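Local coordinates for HPV18 E7 (Human papillomavirus type 18, PDB 6IWD), which probably drives quiescent host cells into S phase so that the viral genome can be replicated, and binds zinc through its C-terminal domain, at residues 10-15 / 21-26. Residues are numbered along the deposited sequence; the frame is centred on the assembly and turned at random.
Sequences TMLCMC and RIELVV. With ZN (zinc ion), chain F; PO4 (phosphate ion), chain E.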
loop_
_atom_site.group_PDB
_atom_site.type_symbol
_atom_site.label_atom_id
_atom_site.label_comp_id
_atom_site.label_asym_id
_atom_site.label_seq_id
_atom_site.Cartn_x
_atom_site.Cartn_y
_atom_site.Cartn_z
ATOM N N THR B 10 -2.324 -3.789 16.482
ATOM C CA THR B 10 -1.095 -4.553 16.646
ATOM C C THR B 10 -0.967 -5.555 15.509
ATOM O O THR B 10 -1.918 -6.279 15.203
ATOM C CB THR B 10 -1.048 -5.276 17.995
ATOM O OG1 THR B 10 -1.140 -4.314 19.048
ATOM C CG2 THR B 10 0.275 -6.032 18.145
ATOM N N MET B 11 0.203 -5.583 14.880
ATOM C CA MET B 11 0.519 -6.533 13.821
ATOM C C MET B 11 1.545 -7.527 14.346
ATOM O O MET B 11 2.660 -7.137 14.706
ATOM C CB MET B 11 1.067 -5.821 12.587
ATOM C CG MET B 11 0.090 -4.883 11.908
ATOM S SD MET B 11 -1.084 -5.761 10.859
ATOM C CE MET B 11 0.031 -6.684 9.803
ATOM N N LEU B 12 1.177 -8.805 14.378
ATOM C CA LEU B 12 2.110 -9.881 14.696
ATOM C C LEU B 12 2.654 -10.481 13.410
ATOM O O LEU B 12 1.892 -10.801 12.496
ATOM C CB LEU B 12 1.437 -10.971 15.531
ATOM C CG LEU B 12 1.117 -10.568 16.971
ATOM C CD1 LEU B 12 -0.096 -11.336 17.484
ATOM C CD2 LEU B 12 2.340 -10.827 17.842
ATOM N N CYS B 13 3.971 -10.606 13.329
ATOM C CA CYS B 13 4.595 -11.211 12.163
ATOM C C CYS B 13 5.843 -11.946 12.627
ATOM O O CYS B 13 6.191 -11.931 13.811
ATOM C CB CYS B 13 4.905 -10.156 11.092
ATOM S SG CYS B 13 5.983 -8.765 11.628
ATOM N N MET B 14 6.514 -12.593 11.681
ATOM C CA MET B 14 7.718 -13.363 11.944
ATOM C C MET B 14 8.915 -12.677 11.294
ATOM O O MET B 14 8.816 -12.175 10.170
ATOM C CB MET B 14 7.567 -14.792 11.407
ATOM C CG MET B 14 8.662 -15.767 11.833
ATOM S SD MET B 14 8.631 -17.359 10.940
ATOM C CE MET B 14 8.923 -16.785 9.259
ATOM N N CYS B 15 10.040 -12.638 12.006
ATOM C CA CYS B 15 11.274 -12.172 11.390
ATOM C C CYS B 15 11.623 -13.053 10.197
ATOM O O CYS B 15 11.531 -14.282 10.261
ATOM C CB CYS B 15 12.421 -12.179 12.398
ATOM S SG CYS B 15 14.014 -11.759 11.644
ATOM N N ARG B 21 9.081 -13.945 16.709
ATOM C CA ARG B 21 7.870 -13.163 16.500
ATOM C C ARG B 21 8.140 -11.679 16.721
ATOM O O ARG B 21 8.850 -11.289 17.652
ATOM C CB ARG B 21 6.757 -13.633 17.439
ATOM C CG ARG B 21 6.297 -15.053 17.189
ATOM C CD ARG B 21 5.680 -15.637 18.440
ATOM N NE ARG B 21 4.467 -14.924 18.824
ATOM C CZ ARG B 21 3.238 -15.395 18.639
ATOM N NH1 ARG B 21 3.065 -16.584 18.073
ATOM N NH2 ARG B 21 2.182 -14.683 19.022
ATOM N N ILE B 22 7.562 -10.851 15.858
ATOM C CA ILE B 22 7.710 -9.404 15.928
ATOM C C ILE B 22 6.340 -8.805 16.182
ATOM O O ILE B 22 5.372 -9.148 15.496
ATOM C CB ILE B 22 8.323 -8.830 14.638
ATOM C CG1 ILE B 22 9.723 -9.395 14.415
ATOM C CG2 ILE B 22 8.324 -7.304 14.678
ATOM C CD1 ILE B 22 10.315 -9.014 13.073
ATOM N N GLU B 23 6.262 -7.912 17.159
ATOM C CA GLU B 23 5.039 -7.191 17.487
ATOM C C GLU B 23 5.214 -5.743 17.033
ATOM O O GLU B 23 6.043 -5.013 17.583
ATOM C CB GLU B 23 4.763 -7.278 18.983
ATOM C CG GLU B 23 3.322 -7.575 19.350
ATOM C CD GLU B 23 3.191 -8.150 20.755
ATOM O OE1 GLU B 23 3.840 -9.185 21.047
ATOM O OE2 GLU B 23 2.447 -7.556 21.570
ATOM N N LEU B 24 4.449 -5.336 16.023
ATOM C CA LEU B 24 4.434 -3.956 15.549
ATOM C C LEU B 24 3.138 -3.298 15.991
ATOM O O LEU B 24 2.057 -3.872 15.821
ATOM C CB LEU B 24 4.553 -3.882 14.027
ATOM C CG LEU B 24 5.743 -4.566 13.378
ATOM C CD1 LEU B 24 5.579 -4.528 11.881
ATOM C CD2 LEU B 24 7.029 -3.879 13.804
ATOM N N VAL B 25 3.247 -2.109 16.566
ATOM C CA VAL B 25 2.096 -1.361 17.048
ATOM C C VAL B 25 1.996 -0.090 16.219
ATOM O O VAL B 25 2.938 0.714 16.187
ATOM C CB VAL B 25 2.212 -1.053 18.548
ATOM C CG1 VAL B 25 1.007 -0.256 19.024
ATOM C CG2 VAL B 25 2.355 -2.360 19.329
ATOM N N VAL B 26 0.876 0.077 15.527
ATOM C CA VAL B 26 0.670 1.228 14.664
ATOM C C VAL B 26 -0.605 1.957 15.075
ATOM O O VAL B 26 -1.482 1.414 15.751
ATOM C CB VAL B 26 0.604 0.827 13.171
ATOM C CG1 VAL B 26 1.946 0.272 12.712
ATOM C CG2 VAL B 26 -0.502 -0.193 12.936
HETATM ZN ZN ZN F . 15.528 -12.338 13.603
HETATM P P PO4 E . 0.480 -18.269 17.358
HETATM O O1 PO4 E . 1.926 -18.724 17.357
HETATM O O2 PO4 E . -0.418 -19.269 18.057
HETATM O O3 PO4 E . 0.398 -16.947 18.089
HETATM O O4 PO4 E . 0.007 -18.096 15.928
#
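Met-11 faces Leu-24, and Cys-13 faces Ile-22, as two of the hydrogen-bonded pairs of the antiparallel beta hairpin in the zinc-binding C-terminal domain of E7. The N-to-C directions of 10-14 and 21-26 differ by 154°, and each pair closes a two-bond ring: Met-11 N to Leu-24 O (2.7 Å) is returned by Leu-24 N to Met-11 O, and Ile-22 N to Cys-13 O (2.7 Å) by Cys-13 N to Ile-22 O. Side chains alternate between two faces. On the face of Met-11, Cys-13, Ile-22 and Leu-24, the Cys-13 sulfur lies between its backbone N and carbonyl carbon (chi1 57°), which sets SG against Ile-22 CB at 3.8 Å. Met-11 meets Leu-24 mainly near the backbone; its thioether leads away from that strand, and the side chain packs on Phe-36 and Phe-40 of helix 30-41. Leu-24 also touches Phe-46 of the second subunit, while Val-26 extends the sheet into that copy.

The other face carries Thr-10, Leu-12, Arg-21 and Glu-23. Leu-12 and Glu-23 lie side by side and point the same way, with Leu-12 CD2 3.7 Å from Glu-23 CG. That same CG meets Thr-10 CG2 at 3.6 Å, so that one methylene touches methyls of two residues of the other strand, reached in directions roughly at right angles. Beyond Leu-12, Arg-21 presents its guanidinium edge to a phosphate ion, probably from the crystallisation liquor, with the phosphorus in the guanidinium plane; NH1 and NH2 both donate to O3.

At the turn end, Ile-22 CG1 is anti to the carbonyl carbon, and from there the extended chi2 (172°) carries Ile-22 CD1 out to 3.9 Å from Cys-15 CB. Cys-18, Cys-48 and Cys-51 complete the zinc site, where Cys-15 SG binds the zinc ion at 2.5 Å.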